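Local coordinates for DNA-binding protein Sso10a-2 (Sulfolobus solfataricus, PDB 4HW0), which binds DNA through a winged-helix domain, forms a dimer through an antiparallel coiled coil, and probably takes part in compacting and organising archaeal chromatin, at residues Q42-N55 and K63-R75. Numbering follows the deposited sequence.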
loop_
_atom_site.group_PDB
_atom_site.type_symbol
_atom_site.label_atom_id
_atom_site.label_comp_id
_atom_site.label_asym_id
_atom_site.label_seq_id
_atom_site.Cartn_x
_atom_site.Cartn_y
_atom_site.Cartn_z
ATOM N N GLN A 42 -26.739 6.933 -3.673
ATOM C CA GLN A 42 -27.788 6.124 -3.022
ATOM C C GLN A 42 -27.215 4.803 -2.480
ATOM O O GLN A 42 -27.495 4.365 -1.314
ATOM C CB GLN A 42 -28.881 5.832 -4.070
ATOM C CG GLN A 42 -30.233 5.901 -3.548
ATOM C CD GLN A 42 -30.422 7.228 -2.876
ATOM O OE1 GLN A 42 -30.980 7.307 -1.783
ATOM N NE2 GLN A 42 -29.893 8.283 -3.496
ATOM N N LYS A 43 -26.407 4.150 -3.312
ATOM C CA LYS A 43 -25.808 2.884 -2.864
ATOM C C LYS A 43 -24.908 3.044 -1.606
ATOM O O LYS A 43 -24.990 2.285 -0.609
ATOM C CB LYS A 43 -24.990 2.327 -4.000
ATOM C CG LYS A 43 -24.301 1.045 -3.594
ATOM C CD LYS A 43 -23.221 0.601 -4.537
ATOM C CE LYS A 43 -22.696 -0.779 -4.150
ATOM N NZ LYS A 43 -21.910 -1.327 -5.283
ATOM N N TYR A 44 -23.965 3.977 -1.686
ATOM C CA TYR A 44 -23.056 4.204 -0.564
ATOM C C TYR A 44 -23.692 4.744 0.668
ATOM O O TYR A 44 -23.322 4.332 1.774
ATOM C CB TYR A 44 -21.943 5.176 -0.974
ATOM C CG TYR A 44 -20.921 4.468 -1.796
ATOM C CD1 TYR A 44 -21.098 4.246 -3.155
ATOM C CD2 TYR A 44 -19.764 4.042 -1.208
ATOM C CE1 TYR A 44 -20.155 3.606 -3.902
ATOM C CE2 TYR A 44 -18.794 3.418 -1.944
ATOM C CZ TYR A 44 -18.989 3.205 -3.290
ATOM O OH TYR A 44 -18.016 2.538 -3.975
ATOM N N LEU A 45 -24.630 5.669 0.524
ATOM C CA LEU A 45 -25.345 6.161 1.690
ATOM C C LEU A 45 -26.003 4.998 2.413
ATOM O O LEU A 45 -26.001 4.978 3.620
ATOM C CB LEU A 45 -26.355 7.187 1.326
ATOM C CG LEU A 45 -25.733 8.531 0.903
ATOM C CD1 LEU A 45 -26.774 9.373 0.214
ATOM C CD2 LEU A 45 -25.158 9.257 2.093
ATOM N N ASP A 46 -26.639 4.124 1.656
ATOM C CA ASP A 46 -27.322 3.010 2.270
ATOM C C ASP A 46 -26.383 2.063 3.033
ATOM O O ASP A 46 -26.667 1.672 4.159
ATOM C CB ASP A 46 -28.128 2.216 1.281
ATOM C CG ASP A 46 -28.981 1.140 2.047
ATOM O OD1 ASP A 46 -29.827 1.516 2.934
ATOM O OD2 ASP A 46 -28.707 -0.044 1.864
ATOM N N GLN A 47 -25.238 1.794 2.440
ATOM C CA GLN A 47 -24.172 1.078 3.085
ATOM C C GLN A 47 -23.678 1.730 4.382
ATOM O O GLN A 47 -23.537 1.056 5.409
ATOM C CB GLN A 47 -23.036 0.812 2.152
ATOM C CG GLN A 47 -23.421 -0.157 1.016
ATOM C CD GLN A 47 -22.202 -0.624 0.290
ATOM O OE1 GLN A 47 -21.163 0.079 0.300
ATOM N NE2 GLN A 47 -22.325 -1.717 -0.462
ATOM N N LEU A 48 -23.484 3.028 4.354
ATOM C CA LEU A 48 -23.019 3.775 5.538
ATOM C C LEU A 48 -24.042 3.779 6.641
ATOM O O LEU A 48 -23.688 3.717 7.834
ATOM C CB LEU A 48 -22.671 5.226 5.101
ATOM C CG LEU A 48 -21.385 5.290 4.313
ATOM C CD1 LEU A 48 -21.116 6.647 3.684
ATOM C CD2 LEU A 48 -20.161 4.887 5.150
ATOM N N VAL A 49 -25.323 3.865 6.291
ATOM C CA VAL A 49 -26.406 3.698 7.325
ATOM C C VAL A 49 -26.372 2.300 7.876
ATOM O O VAL A 49 -26.391 2.094 9.127
ATOM C CB VAL A 49 -27.802 4.040 6.743
ATOM C CG1 VAL A 49 -28.891 3.711 7.734
ATOM C CG2 VAL A 49 -27.879 5.528 6.293
ATOM N N LYS A 50 -26.210 1.323 7.000
ATOM C CA LYS A 50 -26.189 -0.082 7.455
ATOM C C LYS A 50 -25.068 -0.370 8.387
ATOM O O LYS A 50 -25.258 -1.128 9.365
ATOM C CB LYS A 50 -26.050 -1.023 6.289
ATOM C CG LYS A 50 -27.246 -1.117 5.368
ATOM C CD LYS A 50 -28.454 -1.627 6.082
ATOM C CE LYS A 50 -29.416 -2.209 5.048
ATOM N NZ LYS A 50 -30.319 -1.168 4.476
ATOM N N VAL A 51 -23.877 0.136 8.127
ATOM C CA VAL A 51 -22.764 -0.148 9.041
ATOM C C VAL A 51 -22.696 0.837 10.234
ATOM O O VAL A 51 -21.733 0.841 10.935
ATOM C CB VAL A 51 -21.423 -0.172 8.319
ATOM C CG1 VAL A 51 -21.459 -1.192 7.222
ATOM C CG2 VAL A 51 -21.066 1.229 7.717
ATOM N N GLY A 52 -23.674 1.725 10.374
ATOM C CA GLY A 52 -23.781 2.581 11.555
ATOM C C GLY A 52 -22.900 3.840 11.508
ATOM O O GLY A 52 -22.676 4.475 12.540
ATOM N N ALA A 53 -22.464 4.210 10.326
ATOM C CA ALA A 53 -21.614 5.428 10.141
ATOM C C ALA A 53 -22.442 6.693 9.981
ATOM O O ALA A 53 -22.009 7.776 10.334
ATOM C CB ALA A 53 -20.698 5.248 8.962
ATOM N N LEU A 54 -23.660 6.523 9.484
ATOM C CA LEU A 54 -24.643 7.597 9.344
ATOM C C LEU A 54 -26.005 7.148 9.918
ATOM O O LEU A 54 -26.370 6.017 9.775
ATOM C CB LEU A 54 -24.851 7.936 7.847
ATOM C CG LEU A 54 -23.693 8.472 7.050
ATOM C CD1 LEU A 54 -24.084 8.656 5.593
ATOM C CD2 LEU A 54 -23.205 9.792 7.693
ATOM N N ASN A 55 -26.716 8.072 10.548
ATOM C CA ASN A 55 -28.155 7.959 10.818
ATOM C C ASN A 55 -28.952 8.712 9.751
ATOM O O ASN A 55 -28.470 9.697 9.204
ATOM C CB ASN A 55 -28.534 8.548 12.155
ATOM C CG ASN A 55 -27.952 7.768 13.319
ATOM O OD1 ASN A 55 -27.804 6.547 13.254
ATOM N ND2 ASN A 55 -27.540 8.483 14.345
ATOM N N LYS A 63 -34.316 13.602 2.708
ATOM C CA LYS A 63 -33.448 12.746 3.511
ATOM C C LYS A 63 -32.256 13.532 4.052
ATOM O O LYS A 63 -31.666 14.349 3.331
ATOM C CB LYS A 63 -33.043 11.521 2.734
ATOM C CG LYS A 63 -34.281 10.727 2.355
ATOM C CD LYS A 63 -34.016 9.256 2.276
ATOM C CE LYS A 63 -34.922 8.555 1.253
ATOM N NZ LYS A 63 -34.169 7.568 0.397
ATOM N N ILE A 64 -32.009 13.401 5.352
ATOM C CA ILE A 64 -30.893 14.066 6.002
ATOM C C ILE A 64 -30.107 13.004 6.707
ATOM O O ILE A 64 -30.701 12.173 7.419
ATOM C CB ILE A 64 -31.353 15.083 7.047
ATOM C CG1 ILE A 64 -32.105 16.229 6.374
ATOM C CG2 ILE A 64 -30.184 15.635 7.850
ATOM C CD1 ILE A 64 -31.378 16.878 5.188
ATOM N N TYR A 65 -28.801 12.997 6.483
ATOM C CA TYR A 65 -27.925 12.019 7.106
ATOM C C TYR A 65 -27.042 12.695 8.138
ATOM O O TYR A 65 -26.649 13.889 7.998
ATOM C CB TYR A 65 -27.089 11.334 6.047
ATOM C CG TYR A 65 -27.872 10.598 5.011
ATOM C CD1 TYR A 65 -28.349 11.262 3.877
ATOM C CD2 TYR A 65 -28.072 9.238 5.103
ATOM C CE1 TYR A 65 -29.058 10.582 2.915
ATOM C CE2 TYR A 65 -28.775 8.551 4.130
ATOM C CZ TYR A 65 -29.287 9.228 3.067
ATOM O OH TYR A 65 -30.006 8.525 2.100
ATOM N N GLU A 66 -26.818 12.011 9.229
ATOM C CA GLU A 66 -25.985 12.568 10.279
ATOM C C GLU A 66 -24.905 11.627 10.621
ATOM O O GLU A 66 -25.188 10.463 10.877
ATOM C CB GLU A 66 -26.729 12.760 11.578
ATOM C CG GLU A 66 -27.772 13.786 11.497
ATOM C CD GLU A 66 -28.571 13.837 12.826
ATOM O OE1 GLU A 66 -28.037 13.325 13.882
ATOM O OE2 GLU A 66 -29.710 14.394 12.784
ATOM N N ILE A 67 -23.691 12.118 10.727
ATOM C CA ILE A 67 -22.568 11.237 11.010
ATOM C C ILE A 67 -22.661 10.864 12.466
ATOM O O ILE A 67 -23.043 11.694 13.293
ATOM C CB ILE A 67 -21.214 11.864 10.685
ATOM C CG1 ILE A 67 -20.096 10.791 10.615
ATOM C CG2 ILE A 67 -20.872 13.026 11.608
ATOM C CD1 ILE A 67 -18.807 11.338 9.962
ATOM N N THR A 68 -22.322 9.616 12.745
ATOM C CA THR A 68 -22.317 9.104 14.100
ATOM C C THR A 68 -20.887 9.081 14.626
ATOM O O THR A 68 -19.913 9.301 13.899
ATOM C CB THR A 68 -22.832 7.687 14.137
ATOM O OG1 THR A 68 -21.932 6.824 13.450
ATOM C CG2 THR A 68 -24.207 7.589 13.450
ATOM N N GLU A 69 -20.764 8.795 15.912
ATOM C CA GLU A 69 -19.446 8.643 16.492
ATOM C C GLU A 69 -18.665 7.566 15.753
ATOM O O GLU A 69 -17.483 7.725 15.428
ATOM C CB GLU A 69 -19.628 8.355 17.981
ATOM C CG GLU A 69 -18.432 7.800 18.686
ATOM C CD GLU A 69 -17.512 8.871 19.208
ATOM O OE1 GLU A 69 -17.408 9.947 18.556
ATOM O OE2 GLU A 69 -16.906 8.641 20.285
ATOM N N LYS A 70 -19.324 6.451 15.447
ATOM C CA LYS A 70 -18.656 5.371 14.697
ATOM C C LYS A 70 -18.214 5.839 13.302
ATOM O O LYS A 70 -17.154 5.532 12.816
ATOM C CB LYS A 70 -19.592 4.174 14.595
ATOM C CG LYS A 70 -18.967 2.981 13.930
ATOM C CD LYS A 70 -19.915 1.753 13.906
ATOM C CE LYS A 70 -19.195 0.661 13.191
ATOM N NZ LYS A 70 -20.136 -0.426 12.812
ATOM N N GLY A 71 -19.065 6.630 12.698
ATOM C CA GLY A 71 -18.787 7.280 11.368
ATOM C C GLY A 71 -17.619 8.224 11.380
ATOM O O GLY A 71 -16.847 8.276 10.447
ATOM N N LYS A 72 -17.451 8.974 12.463
ATOM C CA LYS A 72 -16.308 9.855 12.597
ATOM C C LYS A 72 -15.021 9.044 12.647
ATOM O O LYS A 72 -14.017 9.443 12.106
ATOM C CB LYS A 72 -16.412 10.730 13.880
ATOM C CG LYS A 72 -17.471 11.781 13.769
ATOM C CD LYS A 72 -17.747 12.434 15.099
ATOM C CE LYS A 72 -18.941 13.346 14.986
ATOM N NZ LYS A 72 -19.205 13.916 16.334
ATOM N N LEU A 73 -15.055 7.929 13.357
ATOM C CA LEU A 73 -13.928 7.029 13.449
ATOM C C LEU A 73 -13.636 6.375 12.142
ATOM O O LEU A 73 -12.484 6.273 11.746
ATOM C CB LEU A 73 -14.172 5.943 14.447
ATOM C CG LEU A 73 -14.033 6.480 15.865
ATOM C CD1 LEU A 73 -14.882 5.828 16.956
ATOM C CD2 LEU A 73 -12.577 6.447 16.291
ATOM N N LEU A 74 -14.675 6.002 11.415
ATOM C CA LEU A 74 -14.476 5.460 10.076
ATOM C C LEU A 74 -13.804 6.474 9.157
ATOM O O LEU A 74 -12.864 6.150 8.448
ATOM C CB LEU A 74 -15.809 4.987 9.518
ATOM C CG LEU A 74 -15.788 4.387 8.116
ATOM C CD1 LEU A 74 -14.884 3.178 8.010
ATOM C CD2 LEU A 74 -17.228 4.082 7.657
ATOM N N ARG A 75 -14.289 7.704 9.179
ATOM C CA ARG A 75 -13.674 8.818 8.384
ATOM C C ARG A 75 -12.183 8.974 8.698
ATOM O O ARG A 75 -11.358 9.031 7.811
ATOM C CB ARG A 75 -14.435 10.148 8.645
ATOM C CG ARG A 75 -13.891 11.451 8.008
ATOM C CD ARG A 75 -14.186 12.735 8.806
ATOM N NE ARG A 75 -13.616 13.983 8.254
ATOM C CZ ARG A 75 -12.312 14.209 8.080
ATOM N NH1 ARG A 75 -11.389 13.288 8.431
ATOM N NH2 ARG A 75 -11.934 15.350 7.565
#
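Leu45 sets its CD2 methyl squarely over one face of the Tyr65 ring, a CH-pi contact 4.0 Å from the centroid and 1° off the ring normal. Leu45 CD1 lies towards the hydroxyl end, 3.7 Å from Tyr65 CE1, while Val49 CG2 meets the same ring at its edge, in plane. Leu54, beside the ring, splits its branches: CD1 lies oblique to the Tyr65 ring, near CB and CD2, and its own CD2 rests on Ile67 CA. Along the strands, Asn55 and Glu66 form a hydrogen-bonded antiparallel pair, each N-H bonding to the other's O.

Where helix 38-50 ends in a Schellman motif with Gly52 at positive phi, three successive carbonyls grip the start of helix 69-98. Lys70, extended from a CG anti to its backbone N (chi1 -176°), brings NZ to 2.8 Å from Val51 O. Thr68 OG1 donates to Gly52 O at 2.6 Å, on a lone pair, and accepts from Gly71 N at 3.0 Å as N-cap; Thr68 N reaches Ala53 O from above its carbonyl plane. Side-chain-less Gly71 lets its CA approach Ala53 O to 3.4 Å, and Leu74 CD2 touches both Ala53 CB and Leu48 CD2.

The contact thus ties helix 38-50 and the wing hairpin to the long coiled-coil helix; Ile27 and Val30 of helix 27-34 pack on Leu45, and Val95 of the second subunit packs on Leu74.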